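Long-range contact in EmGH1 (Erythrobacter marinus, PDB 5Z87), which is a family 3 glycoside hydrolase that probably cleaves beta-glucosides: residues A[223-236]-A[265-279]. Sequence-based numbering, arbitrary orientation.
With EDO (1,2-ethanediol), chain K.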
loop_
_atom_site.group_PDB
_atom_site.type_symbol
_atom_site.label_atom_id
_atom_site.label_comp_id
_atom_site.label_asym_id
_atom_site.label_seq_id
_atom_site.Cartn_x
_atom_site.Cartn_y
_atom_site.Cartn_z
ATOM N N LEU A 223 -32.128 11.370 23.904
ATOM C CA LEU A 223 -32.494 10.166 23.168
ATOM C C LEU A 223 -33.936 9.788 23.482
ATOM O O LEU A 223 -34.344 9.815 24.649
ATOM C CB LEU A 223 -31.587 8.987 23.527
ATOM C CG LEU A 223 -30.130 9.014 23.073
ATOM C CD1 LEU A 223 -29.586 7.597 23.115
ATOM C CD2 LEU A 223 -29.991 9.616 21.686
ATOM N N PRO A 224 -34.732 9.426 22.479
ATOM C CA PRO A 224 -36.039 8.830 22.760
ATOM C C PRO A 224 -35.871 7.535 23.537
ATOM O O PRO A 224 -34.775 6.985 23.678
ATOM C CB PRO A 224 -36.638 8.583 21.370
ATOM C CG PRO A 224 -35.847 9.493 20.449
ATOM C CD PRO A 224 -34.467 9.533 21.037
ATOM N N ALA A 225 -36.983 7.063 24.081
ATOM C CA ALA A 225 -36.992 5.767 24.740
ATOM C C ALA A 225 -36.583 4.673 23.758
ATOM O O ALA A 225 -36.883 4.726 22.562
ATOM C CB ALA A 225 -38.385 5.471 25.312
ATOM N N ASN A 226 -35.872 3.680 24.275
ATOM C CA ASN A 226 -35.518 2.487 23.508
ATOM C C ASN A 226 -34.537 2.791 22.372
ATOM O O ASN A 226 -34.500 2.082 21.361
ATOM C CB ASN A 226 -36.779 1.792 22.983
ATOM C CG ASN A 226 -37.621 1.202 24.109
ATOM O OD1 ASN A 226 -37.089 0.615 25.062
ATOM N ND2 ASN A 226 -38.932 1.363 24.011
ATOM N N ARG A 227 -33.742 3.844 22.536
ATOM C CA ARG A 227 -32.580 4.141 21.712
ATOM C C ARG A 227 -31.333 4.025 22.571
ATOM O O ARG A 227 -31.411 3.954 23.798
ATOM C CB ARG A 227 -32.676 5.544 21.097
ATOM C CG ARG A 227 -33.935 5.794 20.295
ATOM C CD ARG A 227 -34.067 4.849 19.109
ATOM N NE ARG A 227 -35.342 5.058 18.433
ATOM C CZ ARG A 227 -35.516 5.016 17.119
ATOM N NH1 ARG A 227 -36.722 5.228 16.620
ATOM N NH2 ARG A 227 -34.495 4.756 16.306
ATOM N N ILE A 228 -30.169 3.983 21.916
ATOM C CA ILE A 228 -28.887 3.854 22.602
ATOM C C ILE A 228 -27.880 4.763 21.906
ATOM O O ILE A 228 -28.056 5.153 20.751
ATOM C CB ILE A 228 -28.366 2.393 22.621
ATOM C CG1 ILE A 228 -27.926 1.956 21.209
ATOM C CG2 ILE A 228 -29.433 1.441 23.170
ATOM C CD1 ILE A 228 -27.264 0.566 21.149
ATOM N N ALA A 229 -26.807 5.086 22.620
ATOM C CA ALA A 229 -25.733 5.893 22.055
ATOM C C ALA A 229 -24.854 5.072 21.108
ATOM O O ALA A 229 -24.516 3.914 21.387
ATOM C CB ALA A 229 -24.874 6.489 23.177
ATOM N N THR A 230 -24.491 5.681 19.985
ATOM C CA THR A 230 -23.493 5.133 19.069
ATOM C C THR A 230 -22.107 5.644 19.442
ATOM O O THR A 230 -21.951 6.786 19.882
ATOM C CB THR A 230 -23.787 5.537 17.619
ATOM O OG1 THR A 230 -23.918 6.963 17.536
ATOM C CG2 THR A 230 -25.065 4.904 17.127
ATOM N N SER A 231 -21.097 4.793 19.255
ATOM C CA SER A 231 -19.692 5.199 19.300
ATOM C C SER A 231 -19.066 4.851 17.948
ATOM O O SER A 231 -18.580 3.738 17.740
ATOM C CB SER A 231 -18.940 4.523 20.452
ATOM O OG SER A 231 -19.761 4.421 21.600
ATOM N N VAL A 232 -19.063 5.807 17.021
ATOM C CA VAL A 232 -18.570 5.518 15.680
ATOM C C VAL A 232 -17.070 5.254 15.735
ATOM O O VAL A 232 -16.323 5.934 16.454
ATOM C CB VAL A 232 -18.927 6.666 14.724
ATOM C CG1 VAL A 232 -20.436 6.714 14.526
ATOM C CG2 VAL A 232 -18.439 7.996 15.296
ATOM N N LYS A 233 -16.625 4.233 15.002
ATOM C CA LYS A 233 -15.259 3.744 15.098
ATOM C C LYS A 233 -14.795 3.345 13.700
ATOM O O LYS A 233 -15.620 3.167 12.800
ATOM C CB LYS A 233 -15.184 2.574 16.084
ATOM C CG LYS A 233 -16.009 1.373 15.655
ATOM C CD LYS A 233 -15.921 0.242 16.651
ATOM C CE LYS A 233 -16.436 -1.063 16.028
ATOM N NZ LYS A 233 -16.702 -2.146 17.051
ATOM N N HIS A 234 -13.474 3.226 13.490
ATOM C CA HIS A 234 -12.407 3.555 14.431
ATOM C C HIS A 234 -11.614 4.768 13.949
ATOM O O HIS A 234 -10.983 4.704 12.901
ATOM C CB HIS A 234 -11.467 2.366 14.612
ATOM C CG HIS A 234 -12.163 1.062 14.848
ATOM N ND1 HIS A 234 -12.844 0.389 13.855
ATOM C CD2 HIS A 234 -12.253 0.290 15.960
ATOM C CE1 HIS A 234 -13.330 -0.738 14.347
ATOM N NE2 HIS A 234 -12.979 -0.826 15.619
ATOM N N PHE A 235 -11.634 5.847 14.742
ATOM C CA PHE A 235 -11.138 7.174 14.361
ATOM C C PHE A 235 -9.611 7.207 14.382
ATOM O O PHE A 235 -9.015 7.106 15.457
ATOM C CB PHE A 235 -11.691 8.193 15.355
ATOM C CG PHE A 235 -11.746 9.597 14.851
ATOM C CD1 PHE A 235 -12.470 9.914 13.716
ATOM C CD2 PHE A 235 -11.117 10.616 15.557
ATOM C CE1 PHE A 235 -12.549 11.229 13.267
ATOM C CE2 PHE A 235 -11.182 11.933 15.120
ATOM C CZ PHE A 235 -11.905 12.247 13.977
ATOM N N ALA A 236 -8.954 7.354 13.226
ATOM C CA ALA A 236 -9.512 7.392 11.874
ATOM C C ALA A 236 -8.460 6.777 10.958
ATOM O O ALA A 236 -7.261 6.970 11.188
ATOM C CB ALA A 236 -9.835 8.822 11.432
ATOM N N PHE A 265 -17.309 9.966 9.349
ATOM C CA PHE A 265 -17.235 10.468 10.718
ATOM C C PHE A 265 -17.819 11.872 10.806
ATOM O O PHE A 265 -18.593 12.178 11.718
ATOM C CB PHE A 265 -15.787 10.470 11.206
ATOM C CG PHE A 265 -15.261 9.108 11.575
ATOM C CD1 PHE A 265 -15.538 8.557 12.823
ATOM C CD2 PHE A 265 -14.455 8.394 10.689
ATOM C CE1 PHE A 265 -15.049 7.306 13.166
ATOM C CE2 PHE A 265 -13.964 7.144 11.026
ATOM C CZ PHE A 265 -14.259 6.592 12.264
ATOM N N ARG A 266 -17.466 12.740 9.856
ATOM C CA ARG A 266 -17.980 14.103 9.907
ATOM C C ARG A 266 -19.500 14.114 9.841
ATOM O O ARG A 266 -20.153 14.857 10.583
ATOM C CB ARG A 266 -17.397 14.948 8.777
ATOM C CG ARG A 266 -17.819 16.412 8.861
ATOM C CD ARG A 266 -17.192 17.243 7.748
ATOM N NE ARG A 266 -17.607 18.643 7.822
ATOM C CZ ARG A 266 -16.787 19.675 8.002
ATOM N NH1 ARG A 266 -15.477 19.485 8.115
ATOM N NH2 ARG A 266 -17.282 20.907 8.057
ATOM N N ALA A 267 -20.082 13.282 8.968
ATOM C CA ALA A 267 -21.533 13.229 8.859
ATOM C C ALA A 267 -22.167 12.633 10.115
ATOM O O ALA A 267 -23.173 13.147 10.609
ATOM C CB ALA A 267 -21.938 12.433 7.624
ATOM N N ALA A 268 -21.600 11.538 10.627
ATOM C CA ALA A 268 -22.095 10.936 11.862
ATOM C C ALA A 268 -22.073 11.928 13.018
ATOM O O ALA A 268 -23.012 11.980 13.821
ATOM C CB ALA A 268 -21.252 9.710 12.221
ATOM N N ILE A 269 -20.999 12.713 13.123
ATOM C CA ILE A 269 -20.802 13.583 14.272
ATOM C C ILE A 269 -21.629 14.858 14.131
ATOM O O ILE A 269 -22.411 15.201 15.023
ATOM C CB ILE A 269 -19.305 13.897 14.446
ATOM C CG1 ILE A 269 -18.532 12.647 14.872
ATOM C CG2 ILE A 269 -19.104 15.022 15.441
ATOM C CD1 ILE A 269 -18.788 12.206 16.306
ATOM N N THR A 270 -21.494 15.564 13.001
ATOM C CA THR A 270 -22.098 16.883 12.840
ATOM C C THR A 270 -23.502 16.865 12.252
ATOM O O THR A 270 -24.178 17.894 12.304
ATOM C CB THR A 270 -21.255 17.786 11.931
ATOM O OG1 THR A 270 -21.357 17.318 10.580
ATOM C CG2 THR A 270 -19.785 17.849 12.371
ATOM N N GLU A 271 -23.955 15.769 11.653
ATOM C CA GLU A 271 -25.295 15.741 11.076
ATOM C C GLU A 271 -26.230 14.792 11.809
ATOM O O GLU A 271 -27.350 15.173 12.148
ATOM C CB GLU A 271 -25.251 15.353 9.589
ATOM C CG GLU A 271 -24.548 16.323 8.652
ATOM C CD GLU A 271 -24.413 15.747 7.227
ATOM O OE1 GLU A 271 -25.322 15.013 6.783
ATOM O OE2 GLU A 271 -23.393 16.010 6.556
ATOM N N ALA A 272 -25.812 13.548 12.046
ATOM C CA ALA A 272 -26.670 12.589 12.731
ATOM C C ALA A 272 -26.565 12.672 14.246
ATOM O O ALA A 272 -27.425 12.118 14.937
ATOM C CB ALA A 272 -26.344 11.159 12.278
ATOM N N GLY A 273 -25.531 13.327 14.777
ATOM C CA GLY A 273 -25.461 13.583 16.203
ATOM C C GLY A 273 -25.003 12.416 17.045
ATOM O O GLY A 273 -25.454 12.279 18.191
ATOM N N SER A 274 -24.136 11.557 16.504
ATOM C CA SER A 274 -23.525 10.498 17.296
ATOM C C SER A 274 -22.997 11.066 18.611
ATOM O O SER A 274 -22.328 12.096 18.629
ATOM C CB SER A 274 -22.391 9.833 16.495
ATOM O OG SER A 274 -21.724 8.816 17.240
ATOM N N ILE A 275 -23.320 10.393 19.712
ATOM C CA ILE A 275 -22.928 10.861 21.035
ATOM C C ILE A 275 -21.504 10.424 21.360
ATOM O O ILE A 275 -20.768 11.137 22.054
ATOM C CB ILE A 275 -23.943 10.337 22.079
ATOM C CG1 ILE A 275 -25.304 11.005 21.916
ATOM C CG2 ILE A 275 -23.456 10.534 23.513
ATOM C CD1 ILE A 275 -26.386 10.361 22.785
ATOM N N GLY A 276 -21.095 9.245 20.890
ATOM C CA GLY A 276 -19.784 8.712 21.174
ATOM C C GLY A 276 -18.954 8.507 19.912
ATOM O O GLY A 276 -19.453 8.568 18.777
ATOM N N LEU A 277 -17.667 8.250 20.134
ATOM C CA LEU A 277 -16.697 7.996 19.075
ATOM C C LEU A 277 -15.569 7.188 19.686
ATOM O O LEU A 277 -15.152 7.475 20.815
ATOM C CB LEU A 277 -16.162 9.303 18.478
ATOM C CG LEU A 277 -14.985 9.202 17.496
ATOM C CD1 LEU A 277 -15.181 10.216 16.388
ATOM C CD2 LEU A 277 -13.654 9.443 18.193
ATOM N N MET A 278 -15.079 6.185 18.950
ATOM C CA MET A 278 -13.948 5.369 19.399
ATOM C C MET A 278 -12.740 5.562 18.480
ATOM O O MET A 278 -12.887 5.650 17.260
ATOM C CB MET A 278 -14.323 3.883 19.455
ATOM C CG MET A 278 -13.185 2.957 19.876
ATOM S SD MET A 278 -13.676 1.214 19.795
ATOM C CE MET A 278 -14.752 1.070 21.210
ATOM N N ALA A 279 -11.548 5.626 19.071
ATOM C CA ALA A 279 -10.311 5.858 18.338
ATOM C C ALA A 279 -9.734 4.537 17.830
ATOM O O ALA A 279 -10.182 3.450 18.199
ATOM C CB ALA A 279 -9.288 6.584 19.217
HETATM C C1 EDO K . -13.435 22.552 8.850
HETATM O O1 EDO K . -12.241 23.230 8.442
HETATM C C2 EDO K . -14.551 23.586 8.967
HETATM O O2 EDO K . -15.291 23.661 7.740
#
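Phe235 drives CD1 at the face of the Phe265 ring, 3.5 Å from Phe265 CD1: an edge-to-face pair with planes at 66°. Phe235 CG lies anti to the backbone N (chi1 -157°), which also brings its own ring under Leu277 CD1, a CH-pi contact 4.0 Å from the ring centroid. Val232 fills in alongside, its CG2 3.9 Å from Phe265 CD1 and its CG1 the same distance from Ala268 CB. With an alanine in place of Phe265, Phe235 CD1 would probably lose the face it points at, leaving its ring less well held and a gap beside Val232 CG2.

Behind these side chains, parallel strands 229-235 and 276-279 are zipped by backbone bonds. Met278 N to Val232 O and Phe235 N to Met278 O, both 2.8 Å, are nearly straight; a beta bulge shifts the register between Val232 and Phe235. Gly276 O accepts Ser274 OG in its carbonyl plane at 2.8 Å, and Val232 N at 3.3 Å, 51° out of it.

Within the bulge a cis peptide joins Lys233 to His234. His234 ND1 hydrogen-bonds Asp183 OD2; His234 NE2 and Lys233 NZ share O2 of a pocket-marking dithiothreitol, probably from crystallisation, and Lys233 NZ also holds Phe178 O. In this beta-alpha-beta unit of the TIM-barrel-like N-terminal domain, helix 263-270 runs back outside the sheet, helix 293-303 packs on Phe235 and Leu277, and strand 309-311 lies next to 276-279.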